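Local coordinates for Cg7008-pa (Drosophila melanogaster, PDB 2WAC), which is an endonuclease acting on RNA and DNA that associates with the RNA-induced silencing complex and binds symmetrically dimethylated arginine through its Tudor domain, at residues Q67-K72 with I86-K91. Sequence-based numbering, arbitrary orientation.
Sequences QWYRAK and IDYGNK
Two nitrogens of Arg70 hold the two oxygens of Asp87. NE of Arg70 donates to OD2 of Asp87 at 3.0 Å and NH2 of Arg70 to OD1 of Asp87 at 2.9 Å, nearly straight, each to a syn lone pair. The guanidinium and carboxylate planes are only 21° apart. The Arg70 chain bends at chi3 (-62°), and CD1 of Ile86 lies over one face of the guanidinium, toward its rim, 3.8 Å from NE of Arg70. NH1 of Arg70 donates to the backbone oxygens of Phe106 and Glu109, and NH2 also to that of Lys110. With an alanine here, the buried Asp87 carboxylate is likely to lose its charged partner, and the three carbonyls the donors Arg70 supplies. Two waters link the segments. One accepts from Asp87 N and donates to Arg70 O; the other accepts from Arg70 N and donates to OD2 of Asp87. The direct bond from Ile86 N to Arg70 O is weak. Here strand 68-77 of the Tudor barrel meets the loop joining strands 80-85 and 91-95, within the region involved in dimethylarginine binding. Beyond this buried, bonded part the contact opens toward solvent. The partly exposed Tyr69 and Tyr88 touch obliquely, ring planes at 77°, with CE2 of Tyr88 3.5 Å from CD2 of Tyr69. The Tyr69 hydroxyl is hydrogen-bonded to Asp65. The Lys72 side chain meets CG2 of Ile86 through CB, then leads away.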
ATOM      1  N   GLN A  67      -9.080  -8.900 -16.782  1.00 24.54           N
ATOM      2  CA  GLN A  67      -7.870  -8.439 -17.456  1.00 24.47           C
ATOM      3  C   GLN A  67      -6.629  -9.042 -16.801  1.00 24.19           C
ATOM      4  O   GLN A  67      -6.664  -9.442 -15.633  1.00 24.15           O
ATOM      5  CB  GLN A  67      -7.799  -6.905 -17.494  1.00 24.58           C
ATOM      6  CG  GLN A  67      -9.012  -6.211 -18.141  1.00 25.34           C
ATOM      7  CD  GLN A  67      -9.342  -6.722 -19.539  1.00 26.71           C
ATOM      8  OE1 GLN A  67      -8.455  -6.929 -20.371  1.00 27.54           O
ATOM      9  NE2 GLN A  67     -10.630  -6.920 -19.804  1.00 27.17           N
ATOM     10  N   TRP A  68      -5.543  -9.122 -17.567  1.00 23.94           N
ATOM     11  CA  TRP A  68      -4.302  -9.747 -17.112  1.00 23.63           C
ATOM     12  C   TRP A  68      -3.345  -8.724 -16.486  1.00 23.62           C
ATOM     13  O   TRP A  68      -3.100  -7.659 -17.059  1.00 23.38           O
ATOM     14  CB  TRP A  68      -3.626 -10.486 -18.273  1.00 23.66           C
ATOM     15  CG  TRP A  68      -4.414 -11.668 -18.801  1.00 23.49           C
ATOM     16  CD1 TRP A  68      -5.319 -11.661 -19.827  1.00 23.55           C
ATOM     17  CD2 TRP A  68      -4.355 -13.022 -18.328  1.00 23.36           C
ATOM     18  NE1 TRP A  68      -5.827 -12.926 -20.021  1.00 23.38           N
ATOM     19  CE2 TRP A  68      -5.252 -13.780 -19.117  1.00 23.45           C
ATOM     20  CE3 TRP A  68      -3.630 -13.668 -17.317  1.00 23.64           C
ATOM     21  CZ2 TRP A  68      -5.447 -15.154 -18.922  1.00 23.35           C
ATOM     22  CZ3 TRP A  68      -3.823 -15.037 -17.125  1.00 23.48           C
ATOM     23  CH2 TRP A  68      -4.726 -15.762 -17.926  1.00 23.33           C
ATOM     24  N   TYR A  69      -2.822  -9.060 -15.305  1.00 23.56           N
ATOM     25  CA  TYR A  69      -1.900  -8.201 -14.554  1.00 23.55           C
ATOM     26  C   TYR A  69      -0.639  -8.976 -14.148  1.00 23.40           C
ATOM     27  O   TYR A  69      -0.655 -10.206 -14.089  1.00 23.38           O
ATOM     28  CB  TYR A  69      -2.579  -7.661 -13.285  1.00 23.73           C
ATOM     29  CG  TYR A  69      -3.786  -6.768 -13.507  1.00 24.01           C
ATOM     30  CD1 TYR A  69      -5.013  -7.300 -13.904  1.00 24.36           C
ATOM     31  CD2 TYR A  69      -3.710  -5.395 -13.281  1.00 24.73           C
ATOM     32  CE1 TYR A  69      -6.123  -6.485 -14.104  1.00 24.68           C
ATOM     33  CE2 TYR A  69      -4.818  -4.570 -13.470  1.00 24.89           C
ATOM     34  CZ  TYR A  69      -6.020  -5.125 -13.882  1.00 24.94           C
ATOM     35  OH  TYR A  69      -7.118  -4.316 -14.070  1.00 25.38           O
ATOM     36  N   ARG A  70       0.448  -8.258 -13.866  1.00 23.23           N
ATOM     37  CA  ARG A  70       1.646  -8.877 -13.292  1.00 23.09           C
ATOM     38  C   ARG A  70       1.369  -9.222 -11.832  1.00 23.05           C
ATOM     39  O   ARG A  70       0.792  -8.415 -11.098  1.00 22.91           O
ATOM     40  CB  ARG A  70       2.860  -7.948 -13.387  1.00 23.03           C
ATOM     41  CG  ARG A  70       3.261  -7.549 -14.797  1.00 22.81           C
ATOM     42  CD  ARG A  70       4.722  -7.120 -14.860  1.00 22.70           C
ATOM     43  NE  ARG A  70       5.017  -5.948 -14.034  1.00 22.73           N
ATOM     44  CZ  ARG A  70       6.240  -5.484 -13.790  1.00 22.74           C
ATOM     45  NH1 ARG A  70       7.306  -6.090 -14.302  1.00 22.27           N
ATOM     46  NH2 ARG A  70       6.401  -4.410 -13.027  1.00 22.70           N
ATOM     47  N   ALA A  71       1.768 -10.420 -11.413  1.00 23.02           N
ATOM     48  CA  ALA A  71       1.461 -10.887 -10.064  1.00 23.10           C
ATOM     49  C   ALA A  71       2.544 -11.789  -9.488  1.00 23.16           C
ATOM     50  O   ALA A  71       3.205 -12.524 -10.217  1.00 23.08           O
ATOM     51  CB  ALA A  71       0.107 -11.597 -10.042  1.00 22.96           C
ATOM     52  N   LYS A  72       2.718 -11.716  -8.171  1.00 23.42           N
ATOM     53  CA  LYS A  72       3.626 -12.599  -7.454  1.00 23.72           C
ATOM     54  C   LYS A  72       2.806 -13.640  -6.706  1.00 23.77           C
ATOM     55  O   LYS A  72       1.875 -13.295  -5.979  1.00 23.68           O
ATOM     56  CB  LYS A  72       4.488 -11.790  -6.480  1.00 23.83           C
ATOM     57  CG  LYS A  72       5.417 -12.607  -5.586  1.00 24.40           C
ATOM     58  CD  LYS A  72       6.148 -11.684  -4.627  1.00 25.28           C
ATOM     59  CE  LYS A  72       6.710 -12.427  -3.430  1.00 25.89           C
ATOM     60  NZ  LYS A  72       7.307 -11.477  -2.444  1.00 26.89           N
ATOM     61  N   ILE A  86       1.501  -6.807  -8.201  1.00 21.66           N
ATOM     62  CA  ILE A  86       2.726  -6.070  -7.847  1.00 21.68           C
ATOM     63  C   ILE A  86       2.790  -4.612  -8.297  1.00 21.86           C
ATOM     64  O   ILE A  86       3.587  -3.830  -7.773  1.00 21.92           O
ATOM     65  CB  ILE A  86       4.014  -6.817  -8.324  1.00 21.69           C
ATOM     66  CG1 ILE A  86       3.977  -7.083  -9.837  1.00 21.30           C
ATOM     67  CG2 ILE A  86       4.215  -8.113  -7.529  1.00 21.13           C
ATOM     68  CD1 ILE A  86       5.351  -7.243 -10.475  1.00 21.21           C
ATOM     69  N   ASP A  87       1.951  -4.246  -9.259  1.00 22.01           N
ATOM     70  CA  ASP A  87       1.954  -2.883  -9.778  1.00 22.19           C
ATOM     71  C   ASP A  87       0.889  -1.996  -9.126  1.00 22.39           C
ATOM     72  O   ASP A  87       0.810  -0.797  -9.419  1.00 22.35           O
ATOM     73  CB  ASP A  87       1.814  -2.900 -11.304  1.00 22.09           C
ATOM     74  CG  ASP A  87       2.991  -3.577 -11.992  1.00 21.96           C
ATOM     75  OD1 ASP A  87       4.140  -3.417 -11.520  1.00 21.82           O
ATOM     76  OD2 ASP A  87       2.772  -4.267 -13.008  1.00 21.61           O
ATOM     77  N   TYR A  88       0.093  -2.588  -8.231  1.00 22.58           N
ATOM     78  CA  TYR A  88      -1.032  -1.895  -7.586  1.00 22.81           C
ATOM     79  C   TYR A  88      -1.096  -2.080  -6.071  1.00 22.91           C
ATOM     80  O   TYR A  88      -1.356  -1.122  -5.339  1.00 23.17           O
ATOM     81  CB  TYR A  88      -2.362  -2.307  -8.233  1.00 22.84           C
ATOM     82  CG  TYR A  88      -2.416  -1.968  -9.702  1.00 22.89           C
ATOM     83  CD1 TYR A  88      -2.848  -0.715 -10.133  1.00 22.88           C
ATOM     84  CD2 TYR A  88      -2.001  -2.893 -10.664  1.00 22.91           C
ATOM     85  CE1 TYR A  88      -2.880  -0.393 -11.487  1.00 22.82           C
ATOM     86  CE2 TYR A  88      -2.026  -2.580 -12.015  1.00 22.70           C
ATOM     87  CZ  TYR A  88      -2.468  -1.332 -12.420  1.00 22.71           C
ATOM     88  OH  TYR A  88      -2.496  -1.028 -13.761  1.00 22.47           O
ATOM     89  N   GLY A  89      -0.874  -3.305  -5.605  1.00 22.93           N
ATOM     90  CA  GLY A  89      -0.807  -3.571  -4.173  1.00 22.92           C
ATOM     91  C   GLY A  89      -1.893  -4.443  -3.575  1.00 22.99           C
ATOM     92  O   GLY A  89      -1.758  -4.903  -2.439  1.00 23.03           O
ATOM     93  N   ASN A  90      -2.976  -4.668  -4.317  1.00 22.91           N
ATOM     94  CA  ASN A  90      -4.028  -5.565  -3.841  1.00 22.99           C
ATOM     95  C   ASN A  90      -3.647  -7.040  -3.983  1.00 23.10           C
ATOM     96  O   ASN A  90      -2.826  -7.405  -4.825  1.00 23.09           O
ATOM     97  CB  ASN A  90      -5.380  -5.270  -4.511  1.00 22.81           C
ATOM     98  CG  ASN A  90      -5.330  -5.392  -6.024  1.00 22.74           C
ATOM     99  OD1 ASN A  90      -4.429  -4.860  -6.675  1.00 22.58           O
ATOM    100  ND2 ASN A  90      -6.311  -6.080  -6.593  1.00 21.78           N
ATOM    101  N   LYS A  91      -4.249  -7.869  -3.134  1.00 23.34           N
ATOM    102  CA  LYS A  91      -4.049  -9.312  -3.144  1.00 23.57           C
ATOM    103  C   LYS A  91      -5.391 -10.005  -3.315  1.00 23.42           C
ATOM    104  O   LYS A  91      -6.428  -9.454  -2.935  1.00 23.43           O
ATOM    105  CB  LYS A  91      -3.450  -9.777  -1.815  1.00 23.70           C
ATOM    106  CG  LYS A  91      -2.024  -9.353  -1.529  1.00 24.63           C
ATOM    107  CD  LYS A  91      -1.610  -9.892  -0.163  1.00 26.28           C
ATOM    108  CE  LYS A  91      -0.138  -9.667   0.132  1.00 27.41           C
ATOM    109  NZ  LYS A  91       0.172  -8.246   0.415  1.00 28.79           N
TER
HETATM  110  O   HOH W   1       0.051  -5.917 -10.940  1.00 11.24           O
HETATM  111  O   HOH W   2       0.409  -5.239 -13.549  1.00 14.57           O